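Local coordinates for protein uncharacterized esterase YxiM (Bacillus subtilis, PDB 2O14) that is of uncharacterised function but probably acts as an ester hydrolase of the GDSL lipolytic family, pairing a galactose-binding-like module that holds manganese with an SGNH-hydrolase-type domain, at residues A[24-29]-A[60-65]; A[92-97]-A[147-152]. All blocks are in the same frame, centred on the assembly; numbering follows the deposited sequence.

Interaction 1: residues A[24-29]-A[60-65]; sequences SMEPGY and AGVKSD. With MN (manganese (II) ion), chain B.
V62 sets one methyl squarely over the ring of Y29: CG1 of V62 lies 3.6 Å from the ring centroid and only 4° off the normal, a CH-pi contact confirmed by near-equal distances from CG1 to all six ring carbons. The two side chains cross at about a right angle, with the methyl seated over the middle of the ring. E26 packs against the same methyl, its CG 3.6 Å from V62 CG1. The chain then bends at chi2 (-42°), which brings the carboxylate back over G61 and within reach of S24. There OE2 of E26 accepts a hydrogen bond from S24 OG at 2.7 Å, on the syn side, somewhat out of the carboxylate plane. Water 1 donates to this OE2 and to G61 O, and it is also a ligand of the manganese ion, so E26 acts from the second shell. G61 O also takes bonds from N and OG of S64, the hydroxyl approaching nearly along the C=O axis. On the metal, D65 is bidentate, with OD1 at 2.3 Å and OD2 at 2.4 Å from the manganese, while S24 O binds at 2.1 Å. S24 N donates an almost straight bond (172°) to OD2 of D65, from above the carboxylate plane. D19 and water 3 join the coordination shell, and D19 also accepts from E26 N. A loop and the start of a strand joined by an ion are consistent with a structural metal site like those, usually of calcium, in galactose-binding-like beta-sandwich domains.

Interaction 2: residues A[92-97]-A[147-152]; sequences KVTLGN and LSALKI
K92 and K151 form an antiparallel hydrogen-bonded pair, K92 N donating to K151 O at 2.8 Å and 176°, with the return bond from K151 N to K92 O at 3.1 Å. Their extended side chains run alongside one another, CD to CD 3.8 Å, and bring the ammonium groups to 4.2 Å, NZ to NZ. These like charges probably repel, tempered by a long, weak ion pair from K92 to E120. On the same face T94 stands beside A149, CB to CB 4.0 Å. Here the ladder breaks step: T94 O accepts from A149 N at 2.9 Å and from S148 N at 2.8 Å, both in the carbonyl plane, so that two residues face one. This is a classic beta bulge within a sheet of the galactose-binding-like domain. The other face is apolar. V93 aligns its CG2 with L150 CD2, whereas the side chain of L147 leaves opposite its own amide nitrogen (chi1 180°), and its CD1 branch comes back to cross V93 CG1 at about a right angle, 3.9 Å away. Further out, V136 of strand 131-138 packs on L95 and L147, and L134 on L150, joining this face to the second sheet. S148 OG hydrogen-bonds to the backbone O of D65, whose carboxylate binds the manganese.

Overall arrangement
From the N terminus, the chain leaves strand 15-20 through the loop holding 24-29, and interaction 1 closes when it reaches 60-65, after strand 52-56 and at the start of strand 65-69. Only afterwards does interaction 2 open on strand 87-95, closing 50 residues later on strand 146-156. The two loops are therefore in series, neither nested nor crossed. Their centres nevertheless lie 11 Å apart and they touch: V62 O packs on S148 CB at 3.3 Å, and K63 CE meets T94 CG2 at 3.6 Å. Interaction 1 ties surface loops together at the edge of the galactose-binding-like domain; interaction 2 joins neighbouring strands in its interior.

Interaction 1: residues A[24-29]-A[60-65]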
# COMPACT_ATOMS: atom_id res chain seq x y z
N SER A 24 11.93 24.02 -15.17
CA SER A 24 11.68 23.74 -16.57
C SER A 24 10.24 23.24 -16.76
O SER A 24 9.67 22.60 -15.87
CB SER A 24 12.69 22.68 -17.06
OG SER A 24 12.61 22.46 -18.46
N MSE A 25 9.66 23.55 -17.92
CA MSE A 25 8.31 23.13 -18.26
C MSE A 25 8.41 22.26 -19.51
O MSE A 25 8.83 22.73 -20.57
CB MSE A 25 7.41 24.34 -18.51
CG MSE A 25 6.98 25.11 -17.25
SE MSE A 25 8.38 26.15 -16.33
CE MSE A 25 7.88 27.93 -16.91
N GLU A 26 8.03 20.99 -19.38
CA GLU A 26 8.12 20.06 -20.49
C GLU A 26 6.87 20.02 -21.36
O GLU A 26 5.75 20.15 -20.86
CB GLU A 26 8.42 18.65 -19.96
CG GLU A 26 9.57 18.58 -18.95
CD GLU A 26 10.77 19.44 -19.32
OE1 GLU A 26 11.15 19.48 -20.51
OE2 GLU A 26 11.35 20.07 -18.40
N PRO A 27 7.05 19.83 -22.67
CA PRO A 27 5.92 19.78 -23.61
C PRO A 27 4.92 18.68 -23.27
O PRO A 27 5.30 17.60 -22.82
CB PRO A 27 6.60 19.57 -24.96
CG PRO A 27 7.85 18.83 -24.60
CD PRO A 27 8.32 19.55 -23.37
N GLY A 28 3.64 18.98 -23.48
CA GLY A 28 2.59 18.01 -23.20
C GLY A 28 2.16 18.09 -21.74
O GLY A 28 1.23 17.40 -21.33
N TYR A 29 2.83 18.93 -20.97
CA TYR A 29 2.52 19.09 -19.56
C TYR A 29 2.18 20.53 -19.23
O TYR A 29 2.74 21.46 -19.82
CB TYR A 29 3.73 18.70 -18.70
CG TYR A 29 3.97 17.22 -18.55
CD1 TYR A 29 3.50 16.53 -17.44
CD2 TYR A 29 4.71 16.52 -19.51
CE1 TYR A 29 3.77 15.17 -17.27
CE2 TYR A 29 4.98 15.16 -19.35
CZ TYR A 29 4.50 14.50 -18.23
OH TYR A 29 4.77 13.16 -18.06
N ALA A 60 15.41 13.61 -14.76
CA ALA A 60 15.33 14.23 -16.09
C ALA A 60 13.88 14.59 -16.40
O ALA A 60 12.96 14.06 -15.80
CB ALA A 60 15.86 13.25 -17.14
N GLY A 61 13.70 15.51 -17.36
CA GLY A 61 12.37 15.93 -17.75
C GLY A 61 11.58 16.49 -16.58
O GLY A 61 12.11 17.27 -15.79
N VAL A 62 10.32 16.10 -16.47
CA VAL A 62 9.47 16.60 -15.39
C VAL A 62 10.02 16.25 -14.00
O VAL A 62 9.57 16.78 -13.00
CB VAL A 62 8.03 16.08 -15.52
CG1 VAL A 62 7.41 16.61 -16.81
CG2 VAL A 62 8.01 14.56 -15.52
N LYS A 63 11.01 15.35 -13.96
CA LYS A 63 11.62 14.93 -12.70
C LYS A 63 12.77 15.84 -12.28
O LYS A 63 13.39 15.62 -11.23
CB LYS A 63 12.12 13.49 -12.83
CG LYS A 63 11.01 12.48 -13.05
CD LYS A 63 11.55 11.06 -13.04
CE LYS A 63 10.46 10.05 -13.28
NZ LYS A 63 11.01 8.67 -13.25
N SER A 64 13.05 16.85 -13.09
CA SER A 64 14.13 17.80 -12.80
C SER A 64 13.71 18.85 -11.78
O SER A 64 14.54 19.56 -11.21
CB SER A 64 14.57 18.50 -14.09
OG SER A 64 13.55 19.40 -14.51
N ASP A 65 12.40 18.98 -11.55
CA ASP A 65 11.92 19.96 -10.58
C ASP A 65 10.65 19.47 -9.89
O ASP A 65 10.04 18.49 -10.31
CB ASP A 65 11.67 21.31 -11.26
CG ASP A 65 10.73 21.22 -12.45
OD1 ASP A 65 10.20 20.12 -12.73
OD2 ASP A 65 10.51 22.25 -13.11
MN MN B . 9.18 21.00 -14.62
O HOH W 1 10.73 19.88 -15.62
O HOH W 2 14.38 19.37 -17.26
O HOH W 3 7.40 22.37 -13.94

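Interaction 2: residues A[92-97]-A[147-152]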
# COMPACT_ATOMS: atom_id res chain seq x y z
N LYS A 92 -1.41 8.75 -12.01
CA LYS A 92 -0.03 8.31 -12.00
C LYS A 92 0.73 9.39 -11.25
O LYS A 92 0.68 10.56 -11.63
CB LYS A 92 0.52 8.17 -13.42
CG LYS A 92 1.98 7.78 -13.45
CD LYS A 92 2.60 8.07 -14.81
CE LYS A 92 4.10 7.83 -14.81
NZ LYS A 92 4.70 8.20 -16.13
N VAL A 93 1.42 9.00 -10.19
CA VAL A 93 2.17 9.95 -9.37
C VAL A 93 3.67 9.84 -9.58
O VAL A 93 4.21 8.74 -9.63
CB VAL A 93 1.90 9.73 -7.86
CG1 VAL A 93 2.68 10.75 -7.04
CG2 VAL A 93 0.42 9.81 -7.58
N THR A 94 4.33 10.99 -9.70
CA THR A 94 5.78 11.03 -9.87
C THR A 94 6.30 12.04 -8.85
O THR A 94 6.06 13.24 -8.98
CB THR A 94 6.19 11.52 -11.27
OG1 THR A 94 5.56 10.70 -12.27
CG2 THR A 94 7.71 11.43 -11.43
N LEU A 95 7.00 11.55 -7.83
CA LEU A 95 7.52 12.41 -6.78
C LEU A 95 8.82 13.12 -7.15
O LEU A 95 9.41 12.86 -8.20
CB LEU A 95 7.76 11.59 -5.50
CG LEU A 95 6.61 10.75 -4.93
CD1 LEU A 95 7.05 10.10 -3.62
CD2 LEU A 95 5.39 11.64 -4.72
N GLY A 96 9.26 14.01 -6.27
CA GLY A 96 10.51 14.72 -6.46
C GLY A 96 11.55 13.96 -5.66
O GLY A 96 11.46 12.74 -5.55
N ASN A 97 12.53 14.65 -5.09
CA ASN A 97 13.54 13.96 -4.29
C ASN A 97 12.81 13.41 -3.08
O ASN A 97 12.15 14.14 -2.34
CB ASN A 97 14.65 14.93 -3.89
CG ASN A 97 15.47 15.38 -5.08
OD1 ASN A 97 16.39 16.18 -4.94
ND2 ASN A 97 15.14 14.85 -6.26
N LEU A 147 6.57 16.64 -5.04
CA LEU A 147 5.81 16.14 -6.17
C LEU A 147 6.36 16.72 -7.48
O LEU A 147 6.41 17.94 -7.63
CB LEU A 147 4.33 16.52 -5.99
CG LEU A 147 3.37 16.07 -7.11
CD1 LEU A 147 3.37 14.56 -7.22
CD2 LEU A 147 1.98 16.60 -6.84
N SER A 148 6.76 15.87 -8.42
CA SER A 148 7.30 16.33 -9.70
C SER A 148 6.27 16.36 -10.81
O SER A 148 6.30 17.23 -11.66
CB SER A 148 8.48 15.46 -10.16
OG SER A 148 9.68 15.81 -9.50
N ALA A 149 5.37 15.38 -10.83
CA ALA A 149 4.37 15.36 -11.89
C ALA A 149 3.15 14.53 -11.58
O ALA A 149 3.16 13.69 -10.69
CB ALA A 149 5.01 14.85 -13.18
N LEU A 150 2.09 14.77 -12.34
CA LEU A 150 0.85 14.01 -12.20
C LEU A 150 0.27 13.77 -13.58
O LEU A 150 0.31 14.64 -14.44
CB LEU A 150 -0.19 14.78 -11.38
CG LEU A 150 -0.08 14.87 -9.86
CD1 LEU A 150 -1.32 15.61 -9.33
CD2 LEU A 150 0.01 13.48 -9.26
N LYS A 151 -0.26 12.57 -13.78
CA LYS A 151 -0.93 12.20 -15.01
C LYS A 151 -2.27 11.67 -14.54
O LYS A 151 -2.34 10.65 -13.85
CB LYS A 151 -0.17 11.11 -15.77
CG LYS A 151 0.96 11.62 -16.64
CD LYS A 151 1.48 10.50 -17.54
CE LYS A 151 2.50 11.02 -18.54
NZ LYS A 151 2.92 9.94 -19.48
N ILE A 152 -3.34 12.37 -14.91
CA ILE A 152 -4.68 11.99 -14.51
C ILE A 152 -5.50 11.61 -15.74
O ILE A 152 -5.72 12.42 -16.64
CB ILE A 152 -5.34 13.15 -13.76
CG1 ILE A 152 -4.46 13.52 -12.55
CG2 ILE A 152 -6.75 12.78 -13.32
CD1 ILE A 152 -4.81 14.84 -11.91